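Local coordinates for protein chemotactic transducer PctC (Pseudomonas aeruginosa, PDB 5LTV) that binds gamma-aminobutanoic acid through its Cache-type ligand-binding domain and probably relays that signal to the chemotaxis machinery of the bacterium, at residues S47-W52 and A176-L181; S65-L70 and L153-A158; N77-L82 and T105-D110; L133-P138 and V249-A254. One frame throughout, in Å; residues are numbered along the deposited sequence.

Contact 1. Residues S47-W52 and A176-L181. With SO4 (sulfate ion), chain J.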
loop_
_atom_site.group_PDB
_atom_site.type_symbol
_atom_site.label_atom_id
_atom_site.label_comp_id
_atom_site.label_asym_id
_atom_site.label_seq_id
_atom_site.Cartn_x
_atom_site.Cartn_y
_atom_site.Cartn_z
ATOM N N SER A 47 11.847 -7.068 7.106
ATOM C CA SER A 47 12.446 -5.767 7.341
ATOM C C SER A 47 12.790 -5.082 6.019
ATOM O O SER A 47 12.846 -3.849 5.971
ATOM C CB SER A 47 13.663 -5.903 8.268
ATOM O OG SER A 47 14.636 -6.762 7.693
ATOM N N ASN A 48 12.949 -5.847 4.934
ATOM C CA ASN A 48 13.163 -5.234 3.627
ATOM C C ASN A 48 11.884 -4.570 3.110
ATOM O O ASN A 48 11.875 -3.380 2.774
ATOM C CB ASN A 48 13.658 -6.267 2.621
ATOM C CG ASN A 48 14.189 -5.617 1.348
ATOM O OD1 ASN A 48 14.914 -4.629 1.405
ATOM N ND2 ASN A 48 13.805 -6.134 0.217
ATOM N N ILE A 49 10.790 -5.317 3.042
ATOM C CA ILE A 49 9.545 -4.699 2.612
ATOM C C ILE A 49 9.135 -3.590 3.578
ATOM O O ILE A 49 8.568 -2.576 3.154
ATOM C CB ILE A 49 8.466 -5.795 2.406
ATOM C CG1 ILE A 49 7.382 -5.299 1.476
ATOM C CG2 ILE A 49 7.841 -6.221 3.667
ATOM C CD1 ILE A 49 7.879 -5.175 0.061
ATOM N N GLN A 50 9.481 -3.704 4.874
ATOM C CA GLN A 50 9.196 -2.612 5.825
ATOM C C GLN A 50 9.920 -1.329 5.437
ATOM O O GLN A 50 9.309 -0.247 5.356
ATOM C CB GLN A 50 9.599 -3.002 7.238
ATOM C CG GLN A 50 9.710 -1.797 8.197
ATOM C CD GLN A 50 10.213 -2.201 9.596
ATOM O OE1 GLN A 50 10.590 -3.355 9.826
ATOM N NE2 GLN A 50 10.191 -1.260 10.534
ATOM N N SER A 51 11.235 -1.426 5.213
ATOM C CA SER A 51 12.000 -0.245 4.809
ATOM C C SER A 51 11.466 0.343 3.512
ATOM O O SER A 51 11.339 1.567 3.375
ATOM C CB SER A 51 13.484 -0.588 4.641
ATOM O OG SER A 51 14.119 -0.674 5.874
ATOM N N TRP A 52 11.160 -0.515 2.540
ATOM C CA TRP A 52 10.676 -0.016 1.261
ATOM C C TRP A 52 9.364 0.738 1.426
ATOM O O TRP A 52 9.239 1.871 0.957
ATOM C CB TRP A 52 10.517 -1.168 0.282
ATOM C CG TRP A 52 10.399 -0.745 -1.170
ATOM C CD1 TRP A 52 11.394 -0.722 -2.085
ATOM C CD2 TRP A 52 9.205 -0.354 -1.860
ATOM N NE1 TRP A 52 10.912 -0.319 -3.310
ATOM C CE2 TRP A 52 9.567 -0.088 -3.202
ATOM C CE3 TRP A 52 7.865 -0.191 -1.477
ATOM C CZ2 TRP A 52 8.638 0.341 -4.166
ATOM C CZ3 TRP A 52 6.952 0.245 -2.428
ATOM C CH2 TRP A 52 7.338 0.488 -3.774
ATOM N N ALA A 176 7.631 -8.068 -6.565
ATOM C CA ALA A 176 9.037 -8.182 -6.943
ATOM C C ALA A 176 9.976 -7.930 -5.763
ATOM O O ALA A 176 10.913 -8.704 -5.538
ATOM C CB ALA A 176 9.342 -7.206 -8.066
ATOM N N ILE A 177 9.770 -6.824 -5.019
ATOM C CA ILE A 177 10.595 -6.551 -3.835
ATOM C C ILE A 177 10.584 -7.747 -2.892
ATOM O O ILE A 177 11.628 -8.168 -2.396
ATOM C CB ILE A 177 10.120 -5.291 -3.087
ATOM C CG1 ILE A 177 9.942 -4.097 -4.012
ATOM C CG2 ILE A 177 11.121 -4.949 -1.979
ATOM C CD1 ILE A 177 11.241 -3.467 -4.404
ATOM N N LEU A 178 9.387 -8.291 -2.624
ATOM C CA LEU A 178 9.212 -9.393 -1.677
ATOM C C LEU A 178 9.978 -10.639 -2.096
ATOM O O LEU A 178 10.583 -11.312 -1.249
ATOM C CB LEU A 178 7.727 -9.712 -1.543
ATOM C CG LEU A 178 7.307 -10.322 -0.230
ATOM C CD1 LEU A 178 7.419 -9.301 0.911
ATOM C CD2 LEU A 178 5.897 -10.823 -0.370
ATOM N N ASN A 179 9.960 -10.967 -3.391
ATOM C CA ASN A 179 10.585 -12.166 -3.950
ATOM C C ASN A 179 11.923 -11.882 -4.625
ATOM O O ASN A 179 12.213 -12.436 -5.699
ATOM C CB ASN A 179 9.639 -12.837 -4.935
ATOM C CG ASN A 179 8.507 -13.542 -4.242
ATOM O OD1 ASN A 179 8.617 -14.719 -3.895
ATOM N ND2 ASN A 179 7.415 -12.820 -4.003
ATOM N N SER A 180 12.783 -11.063 -4.010
ATOM C CA SER A 180 14.042 -10.739 -4.677
ATOM C C SER A 180 15.030 -11.905 -4.703
ATOM O O SER A 180 16.062 -11.796 -5.373
ATOM C CB SER A 180 14.683 -9.495 -4.043
ATOM O OG SER A 180 14.838 -9.625 -2.637
ATOM N N LEU A 181 14.740 -13.015 -4.024
ATOM C CA LEU A 181 15.593 -14.200 -4.095
ATOM C C LEU A 181 14.978 -15.327 -4.901
ATOM O O LEU A 181 14.460 -16.282 -4.332
ATOM C CB LEU A 181 15.915 -14.705 -2.700
ATOM C CG LEU A 181 17.326 -14.381 -2.229
ATOM C CD1 LEU A 181 17.509 -14.935 -0.821
ATOM C CD2 LEU A 181 18.390 -14.924 -3.209
HETATM S S SO4 J . 12.820 1.589 -6.036
HETATM O O1 SO4 J . 12.248 0.224 -6.003
HETATM O O2 SO4 J . 14.218 1.566 -6.476
HETATM O O3 SO4 J . 12.806 2.168 -4.684
HETATM O O4 SO4 J . 12.080 2.454 -6.954
#
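I177 packs against N48, I49 and W52 in a largely apolar helix-to-helix contact, where the last turn of helix 171-178 rests on the long helix 34-68 of the Cache domain. Its branches divide the work. CG1 sits over the five-membered ring of W52, 4.0 Å from I177 CG1 to the ring centroid, a CH-pi contact only 12° off the ring normal. CD1 of the same branch lies nearest the indole nitrogen, I177 CD1 3.3 Å from W52 NE1. The other branch, CG2, anti to the backbone N, reaches the tip of I49, with I177 CG2 3.8 Å from I49 CD1, and the amide of N48, whose ND2 is 3.7 Å from I177 CG2. One residue on, L178 CD1 covers the root of I49, 4.0 Å from I49 CB. No hydrogen bond crosses between 47-52 and 176-181; the indole N-H points out along its ring plane to a sulfate, probably from the crystallisation liquor, with W52 NE1 3.1 Å from SO4 O1 and nearly straight at 168°. R56 binds the same sulfate and makes a cation-pi contact with W52. T173 and L174 also touch the indole, while helix 171-178 follows strand 160-170 of one sheet and precedes strand 188-193 of the other.

Contact 2. Residues S65-L70 and L153-A158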
loop_
_atom_site.group_PDB
_atom_site.type_symbol
_atom_site.label_atom_id
_atom_site.label_comp_id
_atom_site.label_asym_id
_atom_site.label_seq_id
_atom_site.Cartn_x
_atom_site.Cartn_y
_atom_site.Cartn_z
ATOM N N SER A 65 2.627 17.535 4.066
ATOM C CA SER A 65 3.188 18.741 4.689
ATOM C C SER A 65 3.507 19.818 3.650
ATOM O O SER A 65 3.238 20.997 3.885
ATOM C CB SER A 65 4.426 18.407 5.527
ATOM O OG SER A 65 5.415 17.743 4.782
ATOM N N GLN A 66 4.060 19.444 2.492
ATOM C CA GLN A 66 4.268 20.430 1.431
ATOM C C GLN A 66 2.990 21.161 1.067
ATOM O O GLN A 66 3.016 22.374 0.838
ATOM C CB GLN A 66 4.767 19.760 0.181
ATOM C CG GLN A 66 6.172 19.581 0.013
ATOM C CD GLN A 66 6.352 18.783 -1.204
ATOM O OE1 GLN A 66 6.275 19.319 -2.291
ATOM N NE2 GLN A 66 6.638 17.502 -1.041
ATOM N N LEU A 67 1.877 20.421 0.925
ATOM C CA LEU A 67 0.617 21.042 0.505
ATOM C C LEU A 67 0.028 21.913 1.606
ATOM O O LEU A 67 -0.504 22.991 1.315
ATOM C CB LEU A 67 -0.394 19.981 0.079
ATOM C CG LEU A 67 -0.056 19.168 -1.159
ATOM C CD1 LEU A 67 -0.943 17.939 -1.285
ATOM C CD2 LEU A 67 -0.224 20.030 -2.342
ATOM N N ALA A 68 0.113 21.474 2.878
ATOM C CA ALA A 68 -0.328 22.330 3.980
ATOM C C ALA A 68 0.467 23.639 4.041
ATOM O O ALA A 68 -0.019 24.635 4.594
ATOM C CB ALA A 68 -0.212 21.594 5.328
ATOM N N LEU A 69 1.704 23.639 3.539
ATOM C CA LEU A 69 2.553 24.822 3.617
ATOM C C LEU A 69 2.286 25.825 2.515
ATOM O O LEU A 69 2.835 26.927 2.587
ATOM C CB LEU A 69 4.042 24.437 3.569
ATOM C CG LEU A 69 4.750 23.719 4.742
ATOM C CD1 LEU A 69 6.213 23.506 4.418
ATOM C CD2 LEU A 69 4.609 24.543 6.035
ATOM N N LEU A 70 1.544 25.459 1.474
ATOM C CA LEU A 70 1.200 26.422 0.411
ATOM C C LEU A 70 0.450 27.583 1.011
ATOM O O LEU A 70 -0.603 27.387 1.627
ATOM C CB LEU A 70 0.325 25.764 -0.661
ATOM C CG LEU A 70 0.962 24.628 -1.473
ATOM C CD1 LEU A 70 -0.007 24.127 -2.564
ATOM C CD2 LEU A 70 2.270 25.113 -2.075
ATOM N N LEU A 153 -3.600 10.238 3.387
ATOM C CA LEU A 153 -3.783 10.939 4.646
ATOM C C LEU A 153 -4.452 12.285 4.395
ATOM O O LEU A 153 -4.244 12.894 3.339
ATOM C CB LEU A 153 -2.452 11.129 5.398
ATOM C CG LEU A 153 -1.097 11.606 4.849
ATOM C CD1 LEU A 153 -1.104 12.224 3.466
ATOM C CD2 LEU A 153 -0.464 12.558 5.862
ATOM N N PRO A 154 -5.232 12.785 5.364
ATOM C CA PRO A 154 -5.855 14.105 5.211
ATOM C C PRO A 154 -4.809 15.194 5.126
ATOM O O PRO A 154 -3.714 15.073 5.669
ATOM C CB PRO A 154 -6.700 14.254 6.479
ATOM C CG PRO A 154 -6.801 12.788 7.029
ATOM C CD PRO A 154 -5.472 12.204 6.701
ATOM N N VAL A 155 -5.153 16.251 4.393
ATOM C CA VAL A 155 -4.373 17.489 4.275
ATOM C C VAL A 155 -5.251 18.645 4.741
ATOM O O VAL A 155 -6.334 18.878 4.181
ATOM C CB VAL A 155 -3.917 17.733 2.821
ATOM C CG1 VAL A 155 -3.002 18.988 2.725
ATOM C CG2 VAL A 155 -3.228 16.489 2.266
ATOM N N ARG A 156 -4.806 19.351 5.771
ATOM C CA ARG A 156 -5.474 20.557 6.236
ATOM C C ARG A 156 -4.603 21.763 5.894
ATOM O O ARG A 156 -3.378 21.655 5.791
ATOM C CB ARG A 156 -5.758 20.507 7.755
ATOM C CG ARG A 156 -6.902 19.547 8.188
ATOM C CD ARG A 156 -6.990 19.401 9.723
ATOM N NE ARG A 156 -8.050 18.474 10.177
ATOM C CZ ARG A 156 -7.913 17.150 10.290
ATOM N NH1 ARG A 156 -6.763 16.556 9.988
ATOM N NH2 ARG A 156 -8.933 16.415 10.702
ATOM N N HIS A 157 -5.246 22.908 5.672
ATOM C CA HIS A 157 -4.538 24.166 5.498
ATOM C C HIS A 157 -5.108 25.148 6.507
ATOM O O HIS A 157 -6.326 25.350 6.556
ATOM C CB HIS A 157 -4.651 24.695 4.071
ATOM C CG HIS A 157 -4.034 26.045 3.898
ATOM N ND1 HIS A 157 -2.703 26.295 4.163
ATOM C CD2 HIS A 157 -4.578 27.233 3.547
ATOM C CE1 HIS A 157 -2.447 27.572 3.944
ATOM N NE2 HIS A 157 -3.569 28.163 3.574
ATOM N N ALA A 158 -4.240 25.700 7.360
ATOM C CA ALA A 158 -4.682 26.575 8.452
ATOM C C ALA A 158 -5.825 25.943 9.258
ATOM O O ALA A 158 -6.752 26.637 9.706
ATOM C CB ALA A 158 -5.108 27.950 7.911
#
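H157 and A68 join the end of the first arm of the beta-hairpin 147-157/160-170 to the far end of the long helix 34-68 that runs along the Cache domain. The imidazole supplies the polar link: H157 ND1 donates to A68 O at 3.2 Å with an N-H...O angle of 156°. The oxygen lies close to the ring plane, yet seen from the carbonyl group the donor stands above its plane, 37° out of it. With CG anti to the backbone N (chi1 175°), the ring swings from the strand over to the helix. A second carbonyl crowds the ring, L70 O lying 3.0 Å from H157 CE1; its angle to ND1 is too poor for a hydrogen bond, although contact with a polarised ring C-H may still be mildly attractive.

The scaffold here is the antiparallel sheet in which strand 147-157 pairs with strand 160-170, V155 being bonded through its backbone to L162 and G163. Helix 34-68 lies against that sheet, and V155 points at it: V155 CG1, the branch anti to the backbone N, meets L67 CB at 3.8 Å. Between the valine and the histidine the helix and strand come close, the A68 methyl CB 3.2 Å from R156 O and the CA atoms of A68 and H157 4.8 Å apart. A64, one turn back along the helix, covers V155 further.

Contact 3. Residues N77-L82 and T105-D110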
loop_
_atom_site.group_PDB
_atom_site.type_symbol
_atom_site.label_atom_id
_atom_site.label_comp_id
_atom_site.label_asym_id
_atom_site.label_seq_id
_atom_site.Cartn_x
_atom_site.Cartn_y
_atom_site.Cartn_z
ATOM N N ASN A 77 -1.021 25.884 -8.086
ATOM C CA ASN A 77 0.023 25.632 -7.099
ATOM C C ASN A 77 0.049 24.172 -6.640
ATOM O O ASN A 77 1.134 23.616 -6.398
ATOM C CB ASN A 77 -0.151 26.551 -5.902
ATOM C CG ASN A 77 0.174 27.970 -6.236
ATOM O OD1 ASN A 77 0.834 28.232 -7.242
ATOM N ND2 ASN A 77 -0.266 28.910 -5.387
ATOM N N ILE A 78 -1.129 23.557 -6.479
ATOM C CA ILE A 78 -1.201 22.148 -6.117
ATOM C C ILE A 78 -0.588 21.290 -7.223
ATOM O O ILE A 78 0.196 20.369 -6.960
ATOM C CB ILE A 78 -2.666 21.743 -5.834
ATOM C CG1 ILE A 78 -3.115 22.220 -4.461
ATOM C CG2 ILE A 78 -2.866 20.222 -5.899
ATOM C CD1 ILE A 78 -4.641 22.363 -4.363
ATOM N N ALA A 79 -0.941 21.586 -8.480
ATOM C CA ALA A 79 -0.436 20.785 -9.590
ATOM C C ALA A 79 1.075 20.906 -9.692
ATOM O O ALA A 79 1.767 19.911 -9.920
ATOM C CB ALA A 79 -1.103 21.206 -10.893
ATOM N N ARG A 80 1.599 22.112 -9.461
ATOM C CA ARG A 80 3.039 22.351 -9.518
ATOM C C ARG A 80 3.756 21.509 -8.480
ATOM O O ARG A 80 4.734 20.832 -8.795
ATOM C CB ARG A 80 3.338 23.846 -9.324
ATOM C CG ARG A 80 4.713 24.316 -9.803
ATOM C CD ARG A 80 4.873 25.848 -9.788
ATOM N NE ARG A 80 4.865 26.353 -8.420
ATOM C CZ ARG A 80 5.866 27.020 -7.854
ATOM N NH1 ARG A 80 6.962 27.298 -8.555
ATOM N NH2 ARG A 80 5.767 27.415 -6.587
ATOM N N GLN A 81 3.265 21.523 -7.233
ATOM C CA GLN A 81 3.819 20.655 -6.187
ATOM C C GLN A 81 3.767 19.162 -6.580
ATOM O O GLN A 81 4.739 18.428 -6.373
ATOM C CB GLN A 81 3.064 20.918 -4.878
ATOM C CG GLN A 81 3.919 21.099 -3.651
ATOM C CD GLN A 81 4.848 22.313 -3.707
ATOM O OE1 GLN A 81 4.546 23.341 -4.333
ATOM N NE2 GLN A 81 6.009 22.190 -3.045
ATOM N N LEU A 82 2.666 18.705 -7.203
ATOM C CA LEU A 82 2.528 17.292 -7.570
ATOM C C LEU A 82 3.400 16.907 -8.757
ATOM O O LEU A 82 3.721 15.721 -8.920
ATOM C CB LEU A 82 1.055 16.943 -7.865
ATOM C CG LEU A 82 0.171 16.984 -6.598
ATOM C CD1 LEU A 82 -1.325 16.792 -6.862
ATOM C CD2 LEU A 82 0.618 15.930 -5.667
ATOM N N THR A 105 -6.576 16.060 -8.670
ATOM C CA THR A 105 -5.332 16.373 -9.371
ATOM C C THR A 105 -4.362 15.219 -9.179
ATOM O O THR A 105 -3.955 14.928 -8.057
ATOM C CB THR A 105 -4.695 17.658 -8.870
ATOM O OG1 THR A 105 -5.680 18.675 -8.840
ATOM C CG2 THR A 105 -3.571 18.099 -9.797
ATOM N N MET A 106 -3.995 14.574 -10.270
ATOM C CA MET A 106 -3.147 13.405 -10.270
ATOM C C MET A 106 -1.936 13.634 -11.172
ATOM O O MET A 106 -2.092 14.130 -12.294
ATOM C CB MET A 106 -3.901 12.227 -10.798
ATOM C CG MET A 106 -3.013 11.017 -11.018
ATOM S SD MET A 106 -4.009 9.452 -11.227
ATOM C CE MET A 106 -4.337 9.547 -12.936
ATOM N N ARG A 107 -0.742 13.242 -10.686
ATOM C CA ARG A 107 0.485 13.307 -11.503
ATOM C C ARG A 107 1.254 12.012 -11.295
ATOM O O ARG A 107 1.256 11.511 -10.190
ATOM C CB ARG A 107 1.384 14.560 -11.209
ATOM C CG ARG A 107 0.631 15.890 -11.508
ATOM C CD ARG A 107 0.566 16.188 -13.049
ATOM N NE ARG A 107 -0.014 17.485 -13.405
ATOM C CZ ARG A 107 -1.344 17.770 -13.416
ATOM N NH1 ARG A 107 -2.313 16.909 -13.049
ATOM N NH2 ARG A 107 -1.692 18.964 -13.789
ATOM N N PRO A 108 1.799 11.407 -12.397
ATOM C CA PRO A 108 1.511 11.779 -13.793
ATOM C C PRO A 108 0.022 11.657 -14.108
ATOM O O PRO A 108 -0.663 10.771 -13.550
ATOM C CB PRO A 108 2.334 10.754 -14.608
ATOM C CG PRO A 108 3.320 10.189 -13.664
ATOM C CD PRO A 108 2.594 10.169 -12.363
ATOM N N TYR A 109 -0.455 12.515 -15.000
ATOM C CA TYR A 109 -1.869 12.632 -15.290
ATOM C C TYR A 109 -2.299 11.609 -16.354
ATOM O O TYR A 109 -1.654 11.457 -17.390
ATOM C CB TYR A 109 -2.187 14.070 -15.766
ATOM C CG TYR A 109 -3.579 14.206 -16.375
ATOM C CD1 TYR A 109 -3.784 13.985 -17.734
ATOM C CD2 TYR A 109 -4.688 14.535 -15.593
ATOM C CE1 TYR A 109 -5.053 14.037 -18.287
ATOM C CE2 TYR A 109 -5.981 14.645 -16.172
ATOM C CZ TYR A 109 -6.141 14.376 -17.516
ATOM O OH TYR A 109 -7.398 14.441 -18.075
ATOM N N ASP A 110 -3.402 10.918 -16.098
ATOM C CA ASP A 110 -4.115 10.223 -17.153
ATOM C C ASP A 110 -5.598 10.342 -16.830
ATOM O O ASP A 110 -5.976 10.882 -15.789
ATOM C CB ASP A 110 -3.656 8.768 -17.332
ATOM C CG ASP A 110 -3.384 8.406 -18.805
ATOM O OD1 ASP A 110 -3.802 9.171 -19.712
ATOM O OD2 ASP A 110 -2.820 7.317 -19.076
#
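L82 and R107 meet in the tight half of this helix-on-strand contact. L82 O lies 3.5 Å from R107 CB, and the side chains run against each other at their roots, L82 CB 3.8 Å from R107 CG. Further out, the leucine reaches back to the start of the strand, where L82 CD1 touches T105 O at 3.4 Å and also meets T105 CG2, the threonine's methyl.

The more open half lies at A79 and the guanidinium of R107, both partly exposed. Here the contact thins to A79 CB against R107 NH2, 3.7 Å apart, with no bond between them. The guanidinium is held partly by its own strand: the arginine bends about its CB-CG bond (chi2 -77°) and folds back, R107 NH1 donating to M106 O at 2.9 Å. The bond is straight, 165°, and the oxygen lies in the guanidinium plane, though the donor stands well above the carbonyl plane. E83 holds it too, through a salt bridge to NE that probably offsets much of its charge.

Strand alternation separates two tasks: T105 and R107 turn to the helix, while M106, whose CB leaves on the other side, belongs to the gamma-aminobutanoic acid pocket. The axes of 77-82 and 105-107 run in nearly the same direction, 22° apart. Helix 75-82 thus lies along strand 104-107, an outermost strand of its sheet, and also covers neighbouring strand 93-98, with I78 on L96 and L82 on V94.

Contact 4. Residues L133-P138 and V249-A254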
loop_
_atom_site.group_PDB
_atom_site.type_symbol
_atom_site.label_atom_id
_atom_site.label_comp_id
_atom_site.label_asym_id
_atom_site.label_seq_id
_atom_site.Cartn_x
_atom_site.Cartn_y
_atom_site.Cartn_z
ATOM N N LEU A 133 -2.203 8.883 8.294
ATOM C CA LEU A 133 -1.748 8.030 7.203
ATOM C C LEU A 133 -2.307 6.621 7.389
ATOM O O LEU A 133 -2.220 6.036 8.471
ATOM C CB LEU A 133 -0.221 8.005 7.153
ATOM C CG LEU A 133 0.340 7.226 5.944
ATOM C CD1 LEU A 133 0.272 8.081 4.720
ATOM C CD2 LEU A 133 1.771 6.730 6.157
ATOM N N ILE A 134 -2.904 6.085 6.339
ATOM C CA ILE A 134 -3.250 4.672 6.289
ATOM C C ILE A 134 -2.532 4.055 5.104
ATOM O O ILE A 134 -2.102 4.748 4.175
ATOM C CB ILE A 134 -4.753 4.430 6.136
ATOM C CG1 ILE A 134 -5.180 4.933 4.757
ATOM C CG2 ILE A 134 -5.524 5.018 7.318
ATOM C CD1 ILE A 134 -6.504 4.366 4.230
ATOM N N VAL A 135 -2.408 2.732 5.141
ATOM C CA VAL A 135 -2.009 1.953 3.986
ATOM C C VAL A 135 -3.165 1.007 3.714
ATOM O O VAL A 135 -3.682 0.369 4.637
ATOM C CB VAL A 135 -0.674 1.214 4.195
ATOM C CG1 VAL A 135 -0.756 0.245 5.331
ATOM C CG2 VAL A 135 -0.250 0.499 2.924
ATOM N N THR A 136 -3.653 1.027 2.486
ATOM C CA THR A 136 -4.834 0.281 2.107
ATOM C C THR A 136 -4.456 -1.143 1.710
ATOM O O THR A 136 -3.305 -1.446 1.359
ATOM C CB THR A 136 -5.536 0.963 0.922
ATOM O OG1 THR A 136 -4.810 0.624 -0.260
ATOM C CG2 THR A 136 -5.579 2.493 1.080
ATOM N N GLU A 137 -5.452 -2.020 1.751
ATOM C CA GLU A 137 -5.321 -3.302 1.079
ATOM C C GLU A 137 -5.427 -3.085 -0.438
ATOM O O GLU A 137 -5.832 -2.010 -0.903
ATOM C CB GLU A 137 -6.384 -4.274 1.607
ATOM C CG GLU A 137 -6.130 -4.707 3.073
ATOM C CD GLU A 137 -7.176 -5.698 3.646
ATOM O OE1 GLU A 137 -8.267 -5.850 3.061
ATOM O OE2 GLU A 137 -6.900 -6.323 4.703
ATOM N N PRO A 138 -5.034 -4.071 -1.239
ATOM C CA PRO A 138 -5.126 -3.892 -2.700
ATOM C C PRO A 138 -6.544 -3.554 -3.144
ATOM O O PRO A 138 -7.540 -3.991 -2.556
ATOM C CB PRO A 138 -4.666 -5.248 -3.260
ATOM C CG PRO A 138 -3.684 -5.771 -2.176
ATOM C CD PRO A 138 -4.352 -5.327 -0.867
ATOM N N VAL A 249 -2.359 -1.851 10.517
ATOM C CA VAL A 249 -2.506 -3.189 9.949
ATOM C C VAL A 249 -1.518 -4.124 10.625
ATOM O O VAL A 249 -0.508 -3.699 11.196
ATOM C CB VAL A 249 -2.275 -3.220 8.414
ATOM C CG1 VAL A 249 -3.306 -2.379 7.669
ATOM C CG2 VAL A 249 -0.850 -2.754 8.066
ATOM N N THR A 250 -1.823 -5.414 10.547
ATOM C CA THR A 250 -0.885 -6.468 10.925
ATOM C C THR A 250 -0.769 -7.370 9.699
ATOM O O THR A 250 -1.697 -8.111 9.371
ATOM C CB THR A 250 -1.355 -7.252 12.148
ATOM O OG1 THR A 250 -1.669 -6.333 13.177
ATOM C CG2 THR A 250 -0.264 -8.184 12.651
ATOM N N TRP A 251 0.349 -7.286 9.009
ATOM C CA TRP A 251 0.544 -8.045 7.803
ATOM C C TRP A 251 1.780 -8.907 7.964
ATOM O O TRP A 251 2.720 -8.544 8.672
ATOM C CB TRP A 251 0.699 -7.148 6.585
ATOM C CG TRP A 251 -0.496 -6.386 6.224
ATOM C CD1 TRP A 251 -1.742 -6.545 6.675
ATOM C CD2 TRP A 251 -0.572 -5.338 5.225
ATOM N NE1 TRP A 251 -2.619 -5.647 6.071
ATOM C CE2 TRP A 251 -1.907 -4.902 5.156
ATOM C CE3 TRP A 251 0.360 -4.737 4.388
ATOM C CZ2 TRP A 251 -2.345 -3.881 4.286
ATOM C CZ3 TRP A 251 -0.077 -3.710 3.516
ATOM C CH2 TRP A 251 -1.412 -3.310 3.473
ATOM N N TYR A 252 1.747 -10.068 7.327
ATOM C CA TYR A 252 2.799 -11.050 7.505
ATOM C C TYR A 252 3.432 -11.372 6.168
ATOM O O TYR A 252 2.741 -11.409 5.133
ATOM C CB TYR A 252 2.262 -12.351 8.111
ATOM C CG TYR A 252 1.735 -12.231 9.514
ATOM C CD1 TYR A 252 0.452 -11.790 9.740
ATOM C CD2 TYR A 252 2.515 -12.605 10.612
ATOM C CE1 TYR A 252 -0.057 -11.682 11.029
ATOM C CE2 TYR A 252 2.019 -12.523 11.907
ATOM C CZ TYR A 252 0.717 -12.049 12.106
ATOM O OH TYR A 252 0.155 -11.939 13.361
ATOM N N VAL A 253 4.749 -11.570 6.212
ATOM C CA VAL A 253 5.480 -12.258 5.159
ATOM C C VAL A 253 5.287 -13.754 5.349
ATOM O O VAL A 253 5.581 -14.301 6.424
ATOM C CB VAL A 253 6.968 -11.890 5.187
ATOM C CG1 VAL A 253 7.749 -12.792 4.236
ATOM C CG2 VAL A 253 7.150 -10.443 4.815
ATOM N N ALA A 254 4.775 -14.417 4.321
ATOM C CA ALA A 254 4.655 -15.872 4.318
ATOM C C ALA A 254 5.728 -16.436 3.400
ATOM O O ALA A 254 5.834 -15.998 2.246
ATOM C CB ALA A 254 3.265 -16.330 3.854
#
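T136 OG1 is gripped by two backbone groups: it donates to E137 O at 2.9 Å, from above the carbonyl plane, and receives the N-H of A150 on the adjacent strand. That bonding ties the threonine side chain to its own sheet, while its carbonyl meets W251 from the second sheet. T136 O lies in the indole plane at the ring's edge, 3.4 Å from W251 CH2. With CG anti to its carbonyl carbon (chi1 -66°), the tryptophan extends its six-membered ring across to strand 134-140. V135 comes from the opposite direction, V135 CG2 standing 4.0 Å from W251 CH2. The V135 and V249 side chains cross at about a right angle, V135 CG1 lying 4.1 Å from V249 CG2, and V249 CG2 in turn sits over one indole face. E137 adds its aliphatic part, E137 CG 4.1 Å from W251 CZ2, its carboxylate plane turned 36° from the ring; the acid end has a long, weak ion pair with K197. Thus an outermost strand of the ligand-binding sheet meets the central strand of the other sheet. No hydrogen bond crosses between these segments, so this junction relies on van der Waals packing, probably helped by the electropositive ring edge facing T136 O.

Helix 34-68 is the common thread: contacts 1 and 2 use distant parts of it, their centres 30 Å apart. Contacts 2 and 3 form one cluster on the ligand-binding sheet, centres 15 Å apart, joined by a probable hydrogen bond from Q81 NE2 to Q66 OE1 (3.0 Å). Contacts 1 and 4, with centres 14 Å apart, touch where L178 CD1 meets V253 CG2 at 4.1 Å. L153 CB against L133 CA, 3.7 Å, connects contact 2 to contact 4. The ligand is met directly in contact 3, where M106 touches gamma-aminobutanoic acid, whereas the T136 side chain of contact 4 is about 9 Å from it.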